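Local coordinates for argininosuccinate lyase (Chelativorans sp., PDB 6RXA), which is an engineered EDDS lyase, a C-N lyase of the aspartase/fumarase superfamily, and probably releases fumarate from argininosuccinate or related amine adducts, at residues Asn117-Arg121 with Gly231-His237; Asp151-Val155 with Met356-Ala360; Leu189-Ile193 with His237-His241; Ala361-Met367 with Ile401-Ile406. The protein carries 2 engineered substitutions. All blocks are in the same frame, centred on the assembly; numbering follows the deposited sequence. Where two conformers were deposited one is given.

Interaction 1: residues Asn117-Arg121 with Gly231-His237; sequences NAGKR and GVAGWDH
Arg-121 lays its guanidinium flat on the imidazole of His-237, the group centres 3.7 Å apart and the planes only 20° off parallel, with His-237 NE2 over the centre of the charged group. A bond inside its own helix helps to fix the rotation of this cation. Arg-121 NE donates to Asn-117 OD1 at 2.9 Å, one turn earlier, and the oxygen lies in the guanidinium plane. The chain reaches there extended from CG to NE, with CG anti to the carbonyl carbon (chi1 -76°). NH1 adds further restraint through its bonds to the carbonyls of Arg-192 and Ile-193. The other end of the same carboxamide crosses the contact: Asn-117 ND2 donates to Gly-234 O at 3.2 Å, within both the amide and the carbonyl plane, while a water links ND2 to Val-232 O. Held by both its ends, the carboxamide also has Gly-231 O 3.1 Å from Asn-117 CG. A second water, at the edge of the His-237 ring, joins His-237 NE2 to Asn-117 O. With a leucine at Arg-121, His-237 would probably lose its stacked cation and the Asn-117 carboxamide a bond that keeps it from turning. This largely polar contact lies within the helical bundle of the aspartase/fumarase fold and ties helix 112-147 to the turn between helices 228-233 and 236-262, near the succinate-binding Asn-113, which Val-232 approaches.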
loop_
_atom_site.group_PDB
_atom_site.type_symbol
_atom_site.label_atom_id
_atom_site.label_comp_id
_atom_site.label_asym_id
_atom_site.label_seq_id
_atom_site.Cartn_x
_atom_site.Cartn_y
_atom_site.Cartn_z
ATOM N N ASN A 117 13.135 16.843 14.199
ATOM C CA ASN A 117 13.090 15.425 14.549
ATOM C C ASN A 117 12.692 15.257 16.009
ATOM O O ASN A 117 11.860 14.399 16.341
ATOM C CB ASN A 117 14.451 14.775 14.272
ATOM C CG ASN A 117 14.385 13.249 14.169
ATOM O OD1 ASN A 117 14.425 12.535 15.175
ATOM N ND2 ASN A 117 14.351 12.740 12.937
ATOM N N ALA A 118 13.256 16.088 16.893
ATOM C CA ALA A 118 12.955 16.000 18.321
ATOM C C ALA A 118 11.514 16.390 18.623
ATOM O O ALA A 118 10.844 15.726 19.429
ATOM C CB ALA A 118 13.916 16.880 19.126
ATOM N N GLY A 119 11.020 17.479 18.026
ATOM C CA GLY A 119 9.652 17.889 18.294
ATOM C C GLY A 119 8.640 16.856 17.834
ATOM O O GLY A 119 7.647 16.594 18.518
ATOM N N LYS A 120 8.870 16.269 16.659
ATOM C CA LYS A 120 7.993 15.203 16.173
ATOM C C LYS A 120 8.002 14.018 17.127
ATOM O O LYS A 120 6.953 13.432 17.418
ATOM C CB LYS A 120 8.422 14.739 14.777
ATOM C CG LYS A 120 7.579 13.577 14.157
ATOM C CD LYS A 120 6.224 14.086 13.631
ATOM C CE LYS A 120 5.262 12.983 13.192
ATOM N NZ LYS A 120 5.719 12.308 11.951
ATOM N N ARG A 121 9.182 13.667 17.649
ATOM C CA ARG A 121 9.272 12.576 18.613
ATOM C C ARG A 121 8.498 12.895 19.892
ATOM O O ARG A 121 7.833 12.017 20.455
ATOM C CB ARG A 121 10.736 12.271 18.940
ATOM C CG ARG A 121 11.503 11.498 17.872
ATOM C CD ARG A 121 13.000 11.507 18.206
ATOM N NE ARG A 121 13.756 10.678 17.271
ATOM C CZ ARG A 121 13.889 9.359 17.383
ATOM N NH1 ARG A 121 13.335 8.716 18.398
ATOM N NH2 ARG A 121 14.584 8.697 16.474
ATOM N N GLY A 231 20.402 10.901 13.933
ATOM C CA GLY A 231 19.554 11.850 14.636
ATOM C C GLY A 231 18.640 12.647 13.719
ATOM O O GLY A 231 17.514 12.976 14.092
ATOM N N VAL A 232 19.117 12.989 12.516
ATOM C CA VAL A 232 18.291 13.760 11.582
ATOM C C VAL A 232 17.686 12.940 10.449
ATOM O O VAL A 232 16.601 13.273 9.944
ATOM C CB VAL A 232 19.030 15.000 11.017
ATOM C CG1 VAL A 232 19.432 15.940 12.161
ATOM C CG2 VAL A 232 20.230 14.601 10.148
ATOM N N ALA A 233 18.388 11.889 10.008
ATOM C CA ALA A 233 17.917 11.031 8.930
ATOM C C ALA A 233 16.995 9.925 9.417
ATOM O O ALA A 233 16.172 9.424 8.629
ATOM C CB ALA A 233 19.114 10.399 8.206
ATOM N N GLY A 234 17.099 9.554 10.686
ATOM C CA GLY A 234 16.321 8.440 11.208
ATOM C C GLY A 234 14.830 8.736 11.216
ATOM O O GLY A 234 14.383 9.771 11.726
ATOM N N TRP A 235 14.051 7.800 10.680
ATOM C CA TRP A 235 12.610 7.955 10.527
ATOM C C TRP A 235 11.907 6.621 10.730
ATOM O O TRP A 235 10.684 6.542 10.544
ATOM C CB TRP A 235 12.312 8.473 9.121
ATOM C CG TRP A 235 11.062 9.304 8.963
ATOM C CD1 TRP A 235 9.936 8.969 8.291
ATOM C CD2 TRP A 235 10.869 10.640 9.431
ATOM N NE1 TRP A 235 9.033 10.013 8.321
ATOM C CE2 TRP A 235 9.586 11.050 9.020
ATOM C CE3 TRP A 235 11.653 11.521 10.175
ATOM C CZ2 TRP A 235 9.061 12.298 9.342
ATOM C CZ3 TRP A 235 11.141 12.770 10.479
ATOM C CH2 TRP A 235 9.853 13.144 10.068
ATOM N N ASP A 236 12.639 5.562 11.094
ATOM C CA ASP A 236 12.012 4.246 11.123
ATOM C C ASP A 236 10.953 4.170 12.216
ATOM O O ASP A 236 10.001 3.397 12.093
ATOM C CB ASP A 236 13.051 3.149 11.352
ATOM C CG ASP A 236 13.929 2.880 10.146
ATOM O OD1 ASP A 236 13.802 3.572 9.113
ATOM O OD2 ASP A 236 14.727 1.913 10.251
ATOM N N HIS A 237 11.132 4.938 13.304
ATOM C CA HIS A 237 10.145 5.000 14.379
ATOM C C HIS A 237 8.816 5.560 13.895
ATOM O O HIS A 237 7.759 5.195 14.432
ATOM C CB HIS A 237 10.691 5.843 15.536
ATOM C CG HIS A 237 11.084 7.237 15.146
ATOM N ND1 HIS A 237 12.153 7.497 14.316
ATOM C CD2 HIS A 237 10.563 8.443 15.479
ATOM C CE1 HIS A 237 12.266 8.802 14.143
ATOM N NE2 HIS A 237 11.323 9.402 14.851
HETATM O O HOH W 1 10.933 12.239 14.469
HETATM O O HOH W 2 14.886 15.283 11.080
#

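Interaction 2: residues Asp151-Val155 with Met356-Ala360; sequences DTVMV and MRQYA
A two-stranded beta hairpin, strands 153-158 and 161-167, packs here on a helix, Val-153, Met-154 and Val-155 lying against Met-356, Arg-357 and Ala-360 of helix 353-362. The short axes of strand and helix approach to 6.3 Å and run 56° apart. Two methionines carry much of the contact. They lie side by side and point the same way, Met-154 CB 3.8 Å from Met-356 CB, and farther out Met-356 CE meets Met-154 SD. Met-154 sets CG between its backbone N and carbonyl carbon (chi1 73°), and from there both thioether chains run extended alongside each other. Thr-152 adds its methyl, CG2, 3.7 Å from Met-356 SD, while its hydroxyl is bonded to His-149. The inverse gamma turn centred on Thr-152 leads the chain into the strand, whose partner across the hairpin bonds to Met-154 through Ile-166. Val-153 spans two levels of the helix: its CG1 branch crosses the aliphatic part of Arg-357 at about a right angle, 3.8 Å from CG, and its CG2 branch faces Ala-360 CB. Val-155, in one of two modelled conformers, brings CG1 to Ala-360 CB. A water supplies the polar link, accepting from Val-155 N at 2.8 Å and donating to Met-356 O at 2.9 Å, an oxygen that also receives the helical bond from Ala-360 N.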
loop_
_atom_site.group_PDB
_atom_site.type_symbol
_atom_site.label_atom_id
_atom_site.label_comp_id
_atom_site.label_asym_id
_atom_site.label_seq_id
_atom_site.Cartn_x
_atom_site.Cartn_y
_atom_site.Cartn_z
ATOM N N ASP A 151 -20.644 -18.409 31.078
ATOM C CA ASP A 151 -21.694 -19.387 30.830
ATOM C C ASP A 151 -22.508 -19.066 29.583
ATOM O O ASP A 151 -23.540 -19.701 29.348
ATOM C CB ASP A 151 -22.665 -19.466 32.016
ATOM C CG ASP A 151 -22.013 -19.952 33.289
ATOM O OD1 ASP A 151 -21.050 -20.738 33.210
ATOM O OD2 ASP A 151 -22.475 -19.547 34.376
ATOM N N THR A 152 -22.108 -18.064 28.803
ATOM C CA THR A 152 -22.893 -17.632 27.646
ATOM C C THR A 152 -22.497 -18.489 26.445
ATOM O O THR A 152 -21.682 -18.109 25.606
ATOM C CB THR A 152 -22.680 -16.145 27.395
ATOM O OG1 THR A 152 -23.096 -15.418 28.559
ATOM C CG2 THR A 152 -23.493 -15.669 26.211
ATOM N N VAL A 153 -23.107 -19.677 26.367
ATOM C CA VAL A 153 -22.783 -20.606 25.288
ATOM C C VAL A 153 -23.199 -20.033 23.939
ATOM O O VAL A 153 -24.285 -19.464 23.782
ATOM C CB VAL A 153 -23.422 -21.977 25.567
ATOM C CG1 VAL A 153 -24.930 -21.885 25.604
ATOM C CG2 VAL A 153 -22.991 -23.000 24.513
ATOM N N MET A 154 -22.326 -20.194 22.947
ATOM C CA MET A 154 -22.569 -19.686 21.604
ATOM C C MET A 154 -21.599 -20.416 20.690
ATOM O O MET A 154 -20.643 -21.037 21.154
ATOM C CB MET A 154 -22.344 -18.182 21.520
ATOM C CG MET A 154 -20.880 -17.772 21.575
ATOM S SD MET A 154 -20.669 -15.978 21.402
ATOM C CE MET A 154 -18.923 -15.896 20.976
ATOM N N VAL A 155 -21.835 -20.325 19.384
ATOM C CA VAL A 155 -20.916 -20.956 18.446
ATOM C C VAL A 155 -19.776 -20.008 18.092
ATOM O O VAL A 155 -19.929 -18.782 18.045
ATOM C CB VAL A 155 -21.626 -21.477 17.177
ATOM C CG1 VAL A 155 -22.790 -22.378 17.554
ATOM C CG2 VAL A 155 -22.100 -20.321 16.310
ATOM N N MET A 356 -28.278 -17.597 20.907
ATOM C CA MET A 356 -26.935 -18.168 20.856
ATOM C C MET A 356 -26.963 -19.648 21.221
ATOM O O MET A 356 -26.384 -20.484 20.519
ATOM C CB MET A 356 -26.022 -17.423 21.827
ATOM C CG MET A 356 -25.546 -16.057 21.356
ATOM S SD MET A 356 -24.584 -15.248 22.649
ATOM C CE MET A 356 -23.856 -13.891 21.738
ATOM N N ARG A 357 -27.641 -19.983 22.318
ATOM C CA ARG A 357 -27.752 -21.381 22.727
ATOM C C ARG A 357 -28.513 -22.194 21.689
ATOM O O ARG A 357 -28.141 -23.339 21.387
ATOM C CB ARG A 357 -28.457 -21.460 24.079
ATOM C CG ARG A 357 -28.503 -22.854 24.687
ATOM C CD ARG A 357 -29.302 -22.827 26.014
ATOM N NE ARG A 357 -29.170 -21.553 26.734
ATOM C CZ ARG A 357 -30.153 -20.663 26.915
ATOM N NH1 ARG A 357 -29.913 -19.537 27.577
ATOM N NH2 ARG A 357 -31.376 -20.894 26.450
ATOM N N GLN A 358 -29.586 -21.628 21.127
ATOM C CA GLN A 358 -30.368 -22.355 20.132
ATOM C C GLN A 358 -29.503 -22.765 18.946
ATOM O O GLN A 358 -29.514 -23.926 18.524
ATOM C CB GLN A 358 -31.534 -21.496 19.643
ATOM C CG GLN A 358 -32.367 -22.153 18.566
ATOM C CD GLN A 358 -33.518 -21.286 18.094
ATOM O OE1 GLN A 358 -33.616 -20.109 18.449
ATOM N NE2 GLN A 358 -34.398 -21.865 17.288
ATOM N N TYR A 359 -28.765 -21.818 18.371
ATOM C CA TYR A 359 -27.891 -22.162 17.259
ATOM C C TYR A 359 -26.900 -23.247 17.667
ATOM O O TYR A 359 -26.691 -24.218 16.933
ATOM C CB TYR A 359 -27.131 -20.935 16.781
ATOM C CG TYR A 359 -27.952 -19.905 16.052
ATOM C CD1 TYR A 359 -29.260 -20.150 15.662
ATOM C CD2 TYR A 359 -27.417 -18.673 15.764
ATOM C CE1 TYR A 359 -29.999 -19.181 14.983
ATOM C CE2 TYR A 359 -28.136 -17.719 15.080
ATOM C CZ TYR A 359 -29.415 -17.959 14.699
ATOM O OH TYR A 359 -30.129 -16.980 14.028
ATOM N N ALA A 360 -26.281 -23.097 18.844
ATOM C CA ALA A 360 -25.288 -24.079 19.278
ATOM C C ALA A 360 -25.893 -25.474 19.374
ATOM O O ALA A 360 -25.236 -26.471 19.041
ATOM C CB ALA A 360 -24.684 -23.670 20.622
HETATM O O HOH W 3 -24.373 -19.395 18.706
#

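Interaction 3: residues Leu189-Ile193 with His237-His241; sequences LYARI and HVAEH
The guanidinium of Arg-192 and the carboxylate of Glu-240 meet edge to edge, their planes 21° apart and so nearly coplanar. The grip is side-on: Arg-192 NE donates to Glu-240 OE1 at 3.0 Å and Arg-192 NH2 to Glu-240 OE2 at 2.8 Å, the second almost straight at 173°. Both oxygens use their syn lone pairs. The imidazole of His-237 has Val-238 CG2 over one face, while Ile-193 CG1 comes near its plane at the edge, 4.1 Å from His-237 CB. Glu-240 reaches the salt bridge fully extended, whereas the arginine chain bends before NE to bring that edge round. Leu-189 packs beside this pair with both branches: CD1 lies 3.6 Å from Glu-240 CD, and CD2 rests 3.5 Å from His-241 CA. Ile-193 CD1 ends 3.7 Å from His-241 ND1, a nitrogen buried here without a polar partner. The ion pair borders apolar packing and is extended by charges of the second subunit, where Arg-185 bonds to Glu-240 OE1 and Glu-188 to Arg-192 NH1. The two helical segments run antiparallel, 151° between directions and 10.0 Å between axes; helix 112-147 covers Ile-193 through Leu-128, helix 303-314 covers Val-238 and Ala-239 through Ile-309, and the second subunit closes over Glu-240 with Phe-243.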
loop_
_atom_site.group_PDB
_atom_site.type_symbol
_atom_site.label_atom_id
_atom_site.label_comp_id
_atom_site.label_asym_id
_atom_site.label_seq_id
_atom_site.Cartn_x
_atom_site.Cartn_y
_atom_site.Cartn_z
ATOM N N LEU A 189 7.949 0.016 20.735
ATOM C CA LEU A 189 8.104 1.214 19.925
ATOM C C LEU A 189 8.438 2.423 20.793
ATOM O O LEU A 189 9.282 3.250 20.425
ATOM C CB LEU A 189 6.807 1.445 19.158
ATOM C CG LEU A 189 6.662 2.815 18.503
ATOM C CD1 LEU A 189 7.676 3.031 17.394
ATOM C CD2 LEU A 189 5.254 2.978 17.951
ATOM N N TYR A 190 7.787 2.545 21.951
ATOM C CA TYR A 190 8.019 3.698 22.810
ATOM C C TYR A 190 9.499 3.848 23.124
ATOM O O TYR A 190 10.028 4.968 23.160
ATOM C CB TYR A 190 7.198 3.567 24.093
ATOM C CG TYR A 190 7.233 4.817 24.959
ATOM C CD1 TYR A 190 6.360 5.863 24.719
ATOM C CD2 TYR A 190 8.141 4.942 26.012
ATOM C CE1 TYR A 190 6.379 7.001 25.513
ATOM C CE2 TYR A 190 8.168 6.076 26.809
ATOM C CZ TYR A 190 7.277 7.100 26.553
ATOM O OH TYR A 190 7.289 8.235 27.340
ATOM N N ALA A 191 10.195 2.732 23.336
ATOM C CA ALA A 191 11.605 2.822 23.699
ATOM C C ALA A 191 12.448 3.421 22.580
ATOM O O ALA A 191 13.505 4.015 22.855
ATOM C CB ALA A 191 12.139 1.437 24.079
ATOM N N ARG A 192 12.021 3.234 21.324
ATOM C CA ARG A 192 12.718 3.825 20.187
ATOM C C ARG A 192 12.277 5.265 19.925
ATOM O O ARG A 192 13.091 6.074 19.467
ATOM C CB ARG A 192 12.557 2.960 18.935
ATOM C CG ARG A 192 13.498 1.753 18.915
ATOM C CD ARG A 192 13.317 0.874 17.659
ATOM N NE ARG A 192 12.086 0.092 17.666
ATOM C CZ ARG A 192 11.943 -1.069 18.302
ATOM N NH1 ARG A 192 12.955 -1.582 18.993
ATOM N NH2 ARG A 192 10.795 -1.716 18.253
ATOM N N ILE A 193 11.007 5.602 20.187
ATOM C CA ILE A 193 10.550 6.982 20.025
ATOM C C ILE A 193 11.200 7.880 21.066
ATOM O O ILE A 193 11.573 9.020 20.774
ATOM C CB ILE A 193 9.013 7.055 20.106
ATOM C CG1 ILE A 193 8.385 6.499 18.832
ATOM C CG2 ILE A 193 8.544 8.495 20.321
ATOM C CD1 ILE A 193 6.894 6.523 18.793
ATOM N N HIS A 237 11.132 4.938 13.304
ATOM C CA HIS A 237 10.145 5.000 14.379
ATOM C C HIS A 237 8.816 5.560 13.895
ATOM O O HIS A 237 7.759 5.195 14.432
ATOM C CB HIS A 237 10.691 5.843 15.536
ATOM C CG HIS A 237 11.084 7.237 15.146
ATOM N ND1 HIS A 237 12.153 7.497 14.316
ATOM C CD2 HIS A 237 10.563 8.443 15.479
ATOM C CE1 HIS A 237 12.266 8.802 14.143
ATOM N NE2 HIS A 237 11.323 9.402 14.851
ATOM N N VAL A 238 8.839 6.449 12.900
ATOM C CA VAL A 238 7.600 6.987 12.343
ATOM C C VAL A 238 6.874 5.910 11.542
ATOM O O VAL A 238 5.660 5.708 11.683
ATOM C CB VAL A 238 7.901 8.244 11.505
ATOM C CG1 VAL A 238 6.638 8.868 10.968
ATOM C CG2 VAL A 238 8.687 9.258 12.344
ATOM N N ALA A 239 7.618 5.197 10.691
ATOM C CA ALA A 239 7.056 4.059 9.979
ATOM C C ALA A 239 6.523 3.013 10.948
ATOM O O ALA A 239 5.430 2.465 10.740
ATOM C CB ALA A 239 8.117 3.444 9.066
ATOM N N GLU A 240 7.269 2.737 12.026
ATOM C CA GLU A 240 6.850 1.714 12.975
ATOM C C GLU A 240 5.588 2.128 13.725
ATOM O O GLU A 240 4.706 1.295 13.960
ATOM C CB GLU A 240 7.982 1.377 13.941
ATOM C CG GLU A 240 7.665 0.236 14.873
ATOM C CD GLU A 240 8.776 -0.060 15.860
ATOM O OE1 GLU A 240 9.879 0.485 15.729
ATOM O OE2 GLU A 240 8.539 -0.855 16.780
ATOM N N HIS A 241 5.476 3.401 14.093
ATOM C CA HIS A 241 4.251 3.894 14.725
ATOM C C HIS A 241 3.053 3.717 13.792
ATOM O O HIS A 241 1.992 3.220 14.204
ATOM C CB HIS A 241 4.484 5.353 15.120
ATOM C CG HIS A 241 3.485 5.894 16.084
ATOM N ND1 HIS A 241 3.738 7.008 16.857
ATOM C CD2 HIS A 241 2.228 5.496 16.392
ATOM C CE1 HIS A 241 2.680 7.267 17.606
ATOM N NE2 HIS A 241 1.749 6.367 17.342
#

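Interaction 4: residues Ala361-Met367 with Ile401-Ile406; sequences AENYSTM and IKANKI
Hydrogen bonds between Glu-362 and Ala-403 and between Tyr-364 and Ile-401 tie the two segments together. Ala-403 N gives a nearly straight bond (172°) to Glu-362 O at 3.0 Å, and Tyr-364 OH donates to Ile-401 O at 2.6 Å. In each case the donor stands above the carbonyl plane. Glu-362 O also lies over the centre of one face of the Tyr-364 ring, so this oxygen accepts the backbone N-H and also sits against the ring face. Tyr-364 holds CG anti to its carbonyl carbon (chi1 -49°), which carries the ring across to the 401-406 loop.

Both segments belong to connections between helices in the C-terminal region of the lyase. Helix 353-362 ends at Glu-362, Asn-363 leaves helical geometry, and a type I beta turn from Tyr-364 to Met-367 leads into the next helix, while 403-405 forms a 3-10 turn between helices 382-399 and 408-419.

Apolar contacts gather round Ala-403, whose CB sits 3.5 Å from Tyr-364 CD1 and 4.1 Å from Met-367 CE. Met-367, bent at chi2 and chi3, meets Ile-406 tip to tip, CE to CD1 at 3.8 Å, and Ile-406 CD1 also comes near the plane of the Tyr-364 ring at its edge. A leucine in place of Tyr-364 would probably leave Ile-401 O without its hydroxyl donor and open a gap beside Ile-406 CD1.

Charges meet more loosely: Lys-402 NZ stays 4.1 Å from Glu-362 OE1, beyond salt-bridge range, and that oxygen is bonded to Gln-358. Gln-285 of the third subunit packs on Tyr-364 and Met-367.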
loop_
_atom_site.group_PDB
_atom_site.type_symbol
_atom_site.label_atom_id
_atom_site.label_comp_id
_atom_site.label_asym_id
_atom_site.label_seq_id
_atom_site.Cartn_x
_atom_site.Cartn_y
_atom_site.Cartn_z
ATOM N N ALA A 361 -27.146 -25.566 19.828
ATOM C CA ALA A 361 -27.798 -26.848 20.009
ATOM C C ALA A 361 -28.355 -27.416 18.711
ATOM O O ALA A 361 -28.462 -28.644 18.578
ATOM C CB ALA A 361 -28.959 -26.701 20.994
ATOM N N GLU A 362 -28.708 -26.566 17.752
ATOM C CA GLU A 362 -29.486 -26.999 16.597
ATOM C C GLU A 362 -28.729 -27.069 15.281
ATOM O O GLU A 362 -29.130 -27.849 14.415
ATOM C CB GLU A 362 -30.713 -26.095 16.410
ATOM C CG GLU A 362 -31.666 -26.166 17.580
ATOM C CD GLU A 362 -32.954 -25.400 17.357
ATOM O OE1 GLU A 362 -33.049 -24.646 16.369
ATOM O OE2 GLU A 362 -33.880 -25.568 18.178
ATOM N N ASN A 363 -27.650 -26.301 15.085
ATOM C CA ASN A 363 -27.093 -26.098 13.751
ATOM C C ASN A 363 -25.809 -26.884 13.465
ATOM O O ASN A 363 -25.066 -26.532 12.542
ATOM C CB ASN A 363 -26.867 -24.614 13.486
ATOM C CG ASN A 363 -28.154 -23.839 13.355
ATOM O OD1 ASN A 363 -29.235 -24.408 13.306
ATOM N ND2 ASN A 363 -28.039 -22.518 13.289
ATOM N N TYR A 364 -25.554 -27.947 14.203
ATOM C CA TYR A 364 -24.581 -29.007 13.891
ATOM C C TYR A 364 -23.157 -28.703 14.320
ATOM O O TYR A 364 -22.241 -29.489 13.963
ATOM C CB TYR A 364 -24.630 -29.468 12.428
ATOM C CG TYR A 364 -26.038 -29.776 11.953
ATOM C CD1 TYR A 364 -26.734 -30.870 12.441
ATOM C CD2 TYR A 364 -26.677 -28.945 11.037
ATOM C CE1 TYR A 364 -28.026 -31.135 12.024
ATOM C CE2 TYR A 364 -27.963 -29.204 10.617
ATOM C CZ TYR A 364 -28.629 -30.301 11.107
ATOM O OH TYR A 364 -29.916 -30.560 10.680
ATOM N N SER A 365 -22.909 -27.653 15.097
ATOM C CA SER A 365 -21.572 -27.419 15.627
ATOM C C SER A 365 -21.130 -28.489 16.625
ATOM O O SER A 365 -19.935 -28.553 16.946
ATOM C CB SER A 365 -21.498 -26.027 16.256
ATOM O OG SER A 365 -22.164 -25.994 17.498
ATOM N N THR A 366 -22.047 -29.305 17.136
ATOM C CA THR A 366 -21.696 -30.381 18.064
ATOM C C THR A 366 -21.208 -31.644 17.365
ATOM O O THR A 366 -20.939 -32.641 18.044
ATOM C CB THR A 366 -22.905 -30.704 18.950
ATOM O OG1 THR A 366 -24.028 -31.007 18.110
ATOM C CG2 THR A 366 -23.236 -29.515 19.846
ATOM N N MET A 367 -21.050 -31.647 16.041
ATOM C CA MET A 367 -20.729 -32.896 15.359
ATOM C C MET A 367 -19.304 -33.379 15.635
ATOM O O MET A 367 -19.047 -34.587 15.548
ATOM C CB MET A 367 -20.971 -32.775 13.856
ATOM C CG MET A 367 -22.426 -32.617 13.477
ATOM S SD MET A 367 -23.442 -34.017 13.980
ATOM C CE MET A 367 -24.431 -33.265 15.275
ATOM N N ILE A 401 -33.999 -32.588 10.527
ATOM C CA ILE A 401 -33.750 -32.951 11.917
ATOM C C ILE A 401 -32.678 -32.019 12.465
ATOM O O ILE A 401 -31.536 -32.036 11.990
ATOM C CB ILE A 401 -33.304 -34.419 12.024
ATOM C CG1 ILE A 401 -34.365 -35.345 11.420
ATOM C CG2 ILE A 401 -33.008 -34.778 13.475
ATOM C CD1 ILE A 401 -33.909 -36.786 11.246
ATOM N N LYS A 402 -33.033 -31.198 13.459
ATOM C CA LYS A 402 -32.055 -30.350 14.121
ATOM C C LYS A 402 -31.060 -31.211 14.893
ATOM O O LYS A 402 -31.360 -32.335 15.297
ATOM C CB LYS A 402 -32.726 -29.403 15.115
ATOM C CG LYS A 402 -33.859 -28.563 14.553
ATOM C CD LYS A 402 -33.365 -27.468 13.642
ATOM C CE LYS A 402 -34.480 -26.470 13.374
ATOM N NZ LYS A 402 -34.038 -25.355 12.496
ATOM N N ALA A 403 -29.865 -30.655 15.119
ATOM C CA ALA A 403 -28.787 -31.461 15.684
ATOM C C ALA A 403 -29.192 -32.094 17.007
ATOM O O ALA A 403 -28.854 -33.253 17.274
ATOM C CB ALA A 403 -27.529 -30.615 15.863
ATOM N N ASN A 404 -29.909 -31.352 17.851
ATOM C CA ASN A 404 -30.243 -31.848 19.181
ATOM C C ASN A 404 -31.354 -32.889 19.164
ATOM O O ASN A 404 -31.666 -33.457 20.219
ATOM C CB ASN A 404 -30.583 -30.686 20.119
ATOM C CG ASN A 404 -31.725 -29.819 19.616
ATOM O OD1 ASN A 404 -32.094 -29.846 18.441
ATOM N ND2 ASN A 404 -32.270 -29.007 20.517
ATOM N N LYS A 405 -31.943 -33.152 17.996
ATOM C CA LYS A 405 -32.918 -34.215 17.808
ATOM C C LYS A 405 -32.327 -35.435 17.106
ATOM O O LYS A 405 -33.054 -36.397 16.842
ATOM C CB LYS A 405 -34.104 -33.697 16.990
ATOM C CG LYS A 405 -34.840 -32.523 17.605
ATOM C CD LYS A 405 -35.333 -32.840 19.002
ATOM C CE LYS A 405 -36.252 -31.747 19.512
ATOM N NZ LYS A 405 -36.590 -31.944 20.945
ATOM N N ILE A 406 -31.034 -35.409 16.783
ATOM C CA ILE A 406 -30.364 -36.596 16.259
ATOM C C ILE A 406 -30.293 -37.653 17.350
ATOM O O ILE A 406 -29.908 -37.366 18.491
ATOM C CB ILE A 406 -28.959 -36.240 15.748
ATOM C CG1 ILE A 406 -29.045 -35.300 14.542
ATOM C CG2 ILE A 406 -28.173 -37.513 15.424
ATOM C CD1 ILE A 406 -27.701 -34.739 14.125
#

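The four contacts form two well-separated pairs in the chain. Interactions 1 and 3 have centres about 9 Å apart, share His-237 and helix 236-262, and their segments alternate along the sequence; both touch the second subunit. Interactions 2 and 4, with centres about 12 Å apart, follow one another along helix 353-362 and its exit loop, and the third subunit reaches both. Centres of different pairs lie about 42 to 59 Å apart, interaction 1 across the chain's centre from interactions 2 and 4. The segments of interactions 1 and 2 alternate, interaction 3 falls wholly between the two segments of interaction 2, and interaction 4 comes last. Both pairs lie close to subunit interfaces of the tetramer.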